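Local coordinates for fucolectin-related protein (Streptococcus pneumoniae, PDB 2WMF) that probably hydrolyses glycosidic bonds in host blood-group carbohydrate antigens, acting through the catalytic module of a family 98 glycoside hydrolase, at residues G221-V226 with Y371-V376; F229-L234 with P326-V331; N333-V338 with S388-A393. All blocks are in the same frame, centred on the assembly; numbering follows the deposited sequence.

Contact 1. Residues G221-V226 with Y371-V376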
# COMPACT_ATOMS: atom_id res chain seq x y z
N GLY A 221 0.56 7.49 12.18
CA GLY A 221 1.78 8.23 12.37
C GLY A 221 2.84 7.90 11.32
O GLY A 221 3.60 8.78 10.88
N THR A 222 2.90 6.63 10.92
CA THR A 222 3.93 6.21 9.99
C THR A 222 3.63 6.81 8.61
O THR A 222 4.53 7.30 7.93
CB THR A 222 4.10 4.66 9.92
OG1 THR A 222 4.53 4.16 11.21
CG2 THR A 222 5.15 4.22 8.84
N ASP A 223 2.38 6.74 8.19
CA ASP A 223 1.96 7.39 6.94
C ASP A 223 2.31 8.88 6.96
O ASP A 223 2.74 9.44 5.92
CB ASP A 223 0.48 7.23 6.69
CG ASP A 223 0.09 5.86 6.11
OD1 ASP A 223 0.96 5.08 5.73
OD2 ASP A 223 -1.14 5.61 5.99
N SER A 224 2.08 9.55 8.08
CA SER A 224 2.32 11.00 8.20
C SER A 224 3.81 11.32 8.05
O SER A 224 4.21 12.32 7.39
CB SER A 224 1.78 11.55 9.52
OG SER A 224 0.36 11.56 9.53
N ILE A 225 4.64 10.56 8.74
CA ILE A 225 6.08 10.81 8.77
C ILE A 225 6.73 10.45 7.43
O ILE A 225 7.56 11.18 6.90
CB ILE A 225 6.76 9.99 9.92
CG1 ILE A 225 6.36 10.54 11.27
CG2 ILE A 225 8.29 10.01 9.79
CD1 ILE A 225 6.81 9.62 12.45
N VAL A 226 6.37 9.28 6.90
CA VAL A 226 6.99 8.81 5.65
C VAL A 226 6.57 9.73 4.49
O VAL A 226 7.43 10.16 3.69
CB VAL A 226 6.77 7.32 5.40
CG1 VAL A 226 7.24 6.89 3.98
CG2 VAL A 226 7.45 6.46 6.55
N TYR A 371 -9.10 15.42 6.42
CA TYR A 371 -7.80 16.06 6.66
C TYR A 371 -6.71 15.44 5.76
O TYR A 371 -5.55 15.79 5.87
CB TYR A 371 -7.39 15.90 8.14
CG TYR A 371 -8.54 16.09 9.11
CD1 TYR A 371 -8.90 17.37 9.57
CD2 TYR A 371 -9.30 15.01 9.54
CE1 TYR A 371 -9.99 17.56 10.42
CE2 TYR A 371 -10.41 15.19 10.40
CZ TYR A 371 -10.73 16.45 10.83
OH TYR A 371 -11.81 16.56 11.70
N HIS A 372 -7.10 14.51 4.88
CA HIS A 372 -6.15 13.71 4.13
C HIS A 372 -5.23 12.99 5.13
O HIS A 372 -5.62 12.82 6.27
CB HIS A 372 -5.34 14.59 3.15
CG HIS A 372 -6.20 15.55 2.38
ND1 HIS A 372 -6.97 15.14 1.32
CD2 HIS A 372 -6.43 16.88 2.53
CE1 HIS A 372 -7.68 16.17 0.87
NE2 HIS A 372 -7.35 17.24 1.57
N ILE A 373 -4.05 12.60 4.70
CA ILE A 373 -2.95 12.29 5.65
C ILE A 373 -2.36 13.64 6.11
O ILE A 373 -1.90 14.46 5.27
CB ILE A 373 -1.84 11.43 5.01
CG1 ILE A 373 -2.34 9.99 4.79
CG2 ILE A 373 -0.58 11.43 5.86
CD1 ILE A 373 -1.48 9.19 3.78
N LEU A 374 -2.41 13.92 7.40
CA LEU A 374 -1.80 15.15 7.95
C LEU A 374 -0.26 14.95 7.98
O LEU A 374 0.23 14.00 8.60
CB LEU A 374 -2.33 15.42 9.36
CG LEU A 374 -3.64 16.16 9.48
CD1 LEU A 374 -4.19 16.11 10.91
CD2 LEU A 374 -3.41 17.65 9.06
N PRO A 375 0.51 15.75 7.23
CA PRO A 375 1.97 15.55 7.25
C PRO A 375 2.61 15.82 8.62
O PRO A 375 2.24 16.80 9.32
CB PRO A 375 2.47 16.58 6.21
CG PRO A 375 1.28 16.88 5.34
CD PRO A 375 0.13 16.85 6.32
N VAL A 376 3.53 14.93 8.99
CA VAL A 376 4.43 15.16 10.09
C VAL A 376 5.79 15.47 9.50
O VAL A 376 6.30 14.70 8.68
CB VAL A 376 4.50 13.95 11.08
CG1 VAL A 376 5.72 14.10 12.03
CG2 VAL A 376 3.25 13.87 11.88
O HOH W 1 8.67 13.52 8.10
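S224 meets the chain of L374-V376 with both its side chain and its backbone carbonyl. Two direct hydrogen bonds carry the polar part. The hydroxyl S224 OG donates to L374 O at 2.6 Å, lying in the carbonyl plane with a C=O...donor angle of 156°. Its chi1 of -71° sets OG anti to the carbonyl carbon of S224 and turns it to the L374 side. V376 N in turn donates to S224 O over 3.1 Å; the N-H points almost straight at the oxygen (168°), yet the donor stands well above the carbonyl plane, so it is not on a lone pair. One water adds a third link, giving one hydrogen to I225 O and the other to V376 O, the latter at 2.7 Å.

Apolar contacts close around these bonds. The two methyls of V376 divide the work: CG2 rests on S224 CB at 3.6 Å, while CG1 lies against I225 CG1 at 3.7 Å, the two side chains running side by side in the same direction. At the other end I373 lies along the same flank of the helix, its CG2 on S224 CA at 3.8 Å and its CD1 on D223 CB at 4.0 Å.

All the touching residues are buried. Helix 219-231 follows the sixth strand of the (β/α)8 barrel, 207-212, and its S224 OG also hydrogen-bonds Y353 OH, while D223 OD2 pairs with Y366 OH. The extended chain laid along it leads into strand 376-377, an edge of the small parallel sheet whose central strand is 337-340.

Contact 2. Residues F229-L234 with P326-V331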
# COMPACT_ATOMS: atom_id res chain seq x y z
N PHE A 229 8.46 12.95 4.79
CA PHE A 229 9.84 12.92 4.21
C PHE A 229 9.84 13.29 2.72
O PHE A 229 10.69 14.04 2.25
CB PHE A 229 10.47 11.52 4.35
CG PHE A 229 10.82 11.09 5.78
CD1 PHE A 229 11.25 11.98 6.74
CD2 PHE A 229 10.76 9.75 6.09
CE1 PHE A 229 11.62 11.51 7.99
CE2 PHE A 229 11.11 9.29 7.32
CZ PHE A 229 11.52 10.14 8.28
N TRP A 230 8.87 12.76 2.00
CA TRP A 230 8.70 13.03 0.56
C TRP A 230 8.38 14.52 0.39
O TRP A 230 8.99 15.19 -0.43
CB TRP A 230 7.56 12.15 0.04
CG TRP A 230 7.10 12.44 -1.35
CD1 TRP A 230 7.85 12.38 -2.51
CD2 TRP A 230 5.79 12.85 -1.74
NE1 TRP A 230 7.06 12.74 -3.59
CE2 TRP A 230 5.78 12.99 -3.13
CE3 TRP A 230 4.58 13.05 -1.03
CZ2 TRP A 230 4.63 13.35 -3.83
CZ3 TRP A 230 3.45 13.42 -1.73
CH2 TRP A 230 3.48 13.55 -3.11
N LEU A 231 7.43 15.03 1.17
CA LEU A 231 7.03 16.45 1.07
C LEU A 231 8.19 17.38 1.44
O LEU A 231 8.25 18.54 0.99
CB LEU A 231 5.82 16.71 1.98
CG LEU A 231 4.52 16.09 1.48
CD1 LEU A 231 3.34 16.03 2.52
CD2 LEU A 231 4.05 16.80 0.19
N SER A 232 9.10 16.90 2.30
CA SER A 232 10.26 17.66 2.76
C SER A 232 11.47 17.61 1.81
O SER A 232 12.51 18.21 2.11
CB SER A 232 10.69 17.16 4.15
OG SER A 232 9.67 17.32 5.14
N GLY A 233 11.34 16.84 0.73
CA GLY A 233 12.41 16.72 -0.27
C GLY A 233 13.49 15.73 0.07
O GLY A 233 14.57 15.75 -0.56
N LEU A 234 13.28 14.87 1.05
CA LEU A 234 14.28 13.88 1.45
C LEU A 234 14.25 12.57 0.64
O LEU A 234 15.20 11.82 0.68
CB LEU A 234 14.13 13.60 2.95
CG LEU A 234 14.38 14.80 3.87
CD1 LEU A 234 14.04 14.48 5.34
CD2 LEU A 234 15.83 15.32 3.75
N PRO A 326 -1.97 12.16 -6.76
CA PRO A 326 -1.65 13.56 -6.52
C PRO A 326 -0.16 13.81 -6.54
O PRO A 326 0.60 13.08 -5.92
CB PRO A 326 -2.22 13.84 -5.13
CG PRO A 326 -3.24 12.74 -4.90
CD PRO A 326 -2.81 11.58 -5.70
N SER A 327 0.26 14.83 -7.28
CA SER A 327 1.64 15.23 -7.31
C SER A 327 2.12 15.89 -6.01
O SER A 327 1.30 16.25 -5.17
CB SER A 327 1.81 16.24 -8.46
OG SER A 327 1.12 17.44 -8.15
N LYS A 328 3.43 16.05 -5.84
CA LYS A 328 3.91 16.71 -4.64
C LYS A 328 3.25 18.09 -4.46
O LYS A 328 2.80 18.44 -3.38
CB LYS A 328 5.44 16.84 -4.68
CG LYS A 328 6.09 17.37 -3.43
CD LYS A 328 7.59 17.63 -3.68
CE LYS A 328 8.29 18.28 -2.54
NZ LYS A 328 9.71 18.64 -2.94
N GLU A 329 3.17 18.86 -5.53
CA GLU A 329 2.61 20.21 -5.44
C GLU A 329 1.10 20.18 -5.13
O GLU A 329 0.60 21.02 -4.38
CB GLU A 329 2.96 21.04 -6.69
CG GLU A 329 2.41 20.52 -7.97
CD GLU A 329 3.33 19.55 -8.73
OE1 GLU A 329 4.24 18.92 -8.16
OE2 GLU A 329 3.10 19.37 -9.94
N GLU A 330 0.40 19.18 -5.65
CA GLU A 330 -1.04 19.01 -5.31
C GLU A 330 -1.22 18.70 -3.79
O GLU A 330 -2.13 19.23 -3.14
CB GLU A 330 -1.70 17.92 -6.14
CG GLU A 330 -1.97 18.27 -7.60
CD GLU A 330 -2.46 17.02 -8.33
OE1 GLU A 330 -3.67 16.81 -8.16
OE2 GLU A 330 -1.65 16.23 -8.95
N VAL A 331 -0.36 17.83 -3.27
CA VAL A 331 -0.38 17.53 -1.84
C VAL A 331 -0.01 18.75 -1.02
O VAL A 331 -0.74 19.11 -0.09
CB VAL A 331 0.43 16.29 -1.51
CG1 VAL A 331 0.40 15.98 -0.01
CG2 VAL A 331 -0.11 15.09 -2.29
O HOH W 2 9.92 19.95 -0.53
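Helix 219-231 ends in a Schellman motif and helix 328-334 begins with a capping box; W230 and L231 of the one pack against K328 and V331 of the other. The first motif is identified by the positive phi of G233 (82°) and two bonds back into the last turn, from G233 N to W230 O and from L234 N to F229 O. In the second, E330 N donates to S327 OG at 3.1 Å and S327 N to E330 OE2 at 2.9 Å.

The six-membered ring of W230 reaches the first turn of helix 328-334, with CZ2 at 3.5 Å from K328 CA. V331 CG2 approaches that ring at its edge, near its plane, 4.0 Å from W230 CZ3, whereas K328 CG stands over one face, offset toward the rim. V331 CG1 turns instead to L231, 3.7 Å from its CD2, the two side chains crossing at about a right angle.

K328 is extended throughout, with CG anti to its backbone N (chi1 -173°). It slides past the indole in the opposite direction, bringing CE to 3.5 Å from L231 O. Its ammonium then donates to a water at 2.8 Å, and that water donates to L231 O. The lysine thus uses its methylenes as apolar cover for the indole, while its charge meets the C-terminal end of helix 219-231 through water, where the helix dipole would probably favour a cation.

Contact 3. Residues N333-V338 with S388-A393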
# COMPACT_ATOMS: atom_id res chain seq x y z
N ASN A 333 -0.40 21.84 -1.86
CA ASN A 333 -1.40 22.90 -1.99
C ASN A 333 -2.72 22.64 -1.28
O ASN A 333 -3.40 23.59 -0.87
CB ASN A 333 -1.55 23.31 -3.44
CG ASN A 333 -0.33 24.16 -3.89
OD1 ASN A 333 0.17 24.96 -3.10
ND2 ASN A 333 0.16 23.95 -5.09
N ARG A 334 -3.03 21.38 -1.01
CA ARG A 334 -4.24 21.03 -0.25
C ARG A 334 -4.00 21.01 1.27
O ARG A 334 -4.95 20.84 2.06
CB ARG A 334 -4.78 19.67 -0.71
CG ARG A 334 -4.05 18.50 -0.06
CD ARG A 334 -4.35 17.20 -0.73
NE ARG A 334 -3.65 16.10 -0.07
CZ ARG A 334 -3.67 14.83 -0.46
NH1 ARG A 334 -4.33 14.47 -1.55
NH2 ARG A 334 -3.03 13.93 0.28
N THR A 335 -2.74 21.15 1.69
CA THR A 335 -2.38 20.99 3.10
C THR A 335 -2.64 22.29 3.86
O THR A 335 -2.04 23.31 3.58
CB THR A 335 -0.90 20.53 3.24
OG1 THR A 335 -0.72 19.25 2.58
CG2 THR A 335 -0.50 20.37 4.70
N LYS A 336 -3.55 22.22 4.83
CA LYS A 336 -3.87 23.39 5.66
C LYS A 336 -3.09 23.47 6.98
O LYS A 336 -3.00 24.54 7.60
CB LYS A 336 -5.37 23.43 5.97
CG LYS A 336 -6.31 23.31 4.76
CD LYS A 336 -6.10 24.35 3.73
CE LYS A 336 -7.06 24.08 2.56
NZ LYS A 336 -6.96 25.13 1.51
N ALA A 337 -2.58 22.34 7.44
CA ALA A 337 -1.74 22.28 8.64
C ALA A 337 -0.77 21.13 8.54
O ALA A 337 -1.07 20.12 7.88
CB ALA A 337 -2.60 22.08 9.93
N VAL A 338 0.40 21.29 9.18
CA VAL A 338 1.36 20.22 9.38
C VAL A 338 1.71 20.14 10.84
O VAL A 338 1.54 21.13 11.59
CB VAL A 338 2.68 20.39 8.55
CG1 VAL A 338 2.36 20.50 7.09
CG2 VAL A 338 3.52 21.61 9.01
N SER A 388 8.67 27.82 3.97
CA SER A 388 9.01 27.87 2.55
C SER A 388 8.27 26.85 1.70
O SER A 388 7.80 27.16 0.59
CB SER A 388 10.52 27.67 2.39
OG SER A 388 10.87 27.78 1.05
N ILE A 389 8.14 25.63 2.22
CA ILE A 389 7.47 24.55 1.48
C ILE A 389 5.93 24.73 1.52
O ILE A 389 5.26 24.51 0.52
CB ILE A 389 7.83 23.18 2.08
CG1 ILE A 389 9.33 22.87 1.91
CG2 ILE A 389 7.04 22.06 1.42
CD1 ILE A 389 9.86 21.77 2.85
N PHE A 390 5.40 25.14 2.68
CA PHE A 390 3.95 25.19 2.96
C PHE A 390 3.61 26.64 3.45
O PHE A 390 3.18 26.86 4.59
CB PHE A 390 3.53 24.22 4.07
CG PHE A 390 3.87 22.77 3.84
CD1 PHE A 390 2.94 21.93 3.22
CD2 PHE A 390 5.03 22.21 4.39
CE1 PHE A 390 3.23 20.52 3.08
CE2 PHE A 390 5.30 20.82 4.26
CZ PHE A 390 4.39 20.01 3.60
N PRO A 391 3.78 27.63 2.57
CA PRO A 391 3.61 29.00 3.09
C PRO A 391 2.21 29.30 3.68
O PRO A 391 2.09 30.20 4.54
CB PRO A 391 3.94 29.89 1.89
CG PRO A 391 3.77 28.98 0.70
CD PRO A 391 4.21 27.62 1.17
N ASN A 392 1.20 28.56 3.24
CA ASN A 392 -0.18 28.75 3.66
C ASN A 392 -0.65 27.81 4.75
O ASN A 392 -1.80 27.95 5.20
CB ASN A 392 -1.14 28.67 2.45
CG ASN A 392 -0.76 29.66 1.34
OD1 ASN A 392 -0.63 29.28 0.17
ND2 ASN A 392 -0.51 30.90 1.72
N ALA A 393 0.20 26.88 5.21
CA ALA A 393 -0.19 25.93 6.27
C ALA A 393 0.11 26.44 7.68
O ALA A 393 1.13 27.09 7.91
CB ALA A 393 0.51 24.61 6.05
O HOH W 3 -1.71 26.59 -1.67
O HOH W 4 -3.98 26.87 6.64
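F390 presents one ring face to V338 and is met obliquely by T335, just beyond helix 383-389, at the side of the small three-stranded parallel sheet in which strand 337-340 is central and 394-396 is an edge. The methyl V338 CG1 sits almost exactly over the ring centre, 3.9 Å from the centroid of F390 and 3° off the ring normal: a CH-pi contact onto the face. The torsion of V338 (chi1 -58°) puts CG1 anti to the carbonyl carbon, where it meets the ring. The opposite face of F390 is covered by CG2 of its own neighbour I389, offset toward the rim, which leaves the phenyl clasped between two methyls.

T335 brings CG2 to 4.1 Å from F390 CD1. Its hydroxyl is engaged with V331 O, to which OG1 is hydrogen-bonded, one helical turn back.

From F390 the chain makes a type I beta turn to A393, closed by A393 N donating to F390 O at 3.0 Å. The turn brings the methyl of A393 against the backbone, where CB lies 3.8 Å from T335 O. Beyond it, backbone hydrogen bonds of K336 and V338 with K394 carry the pairing into the sheet.

Around K336 O the two segments also meet through polar groups. A393 CA approaches that oxygen at 3.4 Å in a CA-H...O contact (133° at H), and a single water donates to both K336 O, at 2.7 Å, and N392 O, at 2.8 Å.

Overall arrangement
The three contacts form one continuous set of packed contacts on the same side of the chain's centre. Contacts 1 and 2 share helix 219-231, with centres about 12 Å apart, and meet where P375 CG lies 3.6 Å from L231 CD1. Contacts 2 and 3 share helix 328-334 and are about 11 Å apart between centres; there L231 CB packs on F390 CZ at 3.9 Å. L231 therefore touches both neighbours. Contacts 1 and 3, about 13 Å apart between centres, alternate along the chain and touch where L374 CD2 is 3.6 Å from A337 O. All three are packing contacts that together tie barrel helix 219-231 to helix 328-334 and the small parallel sheet.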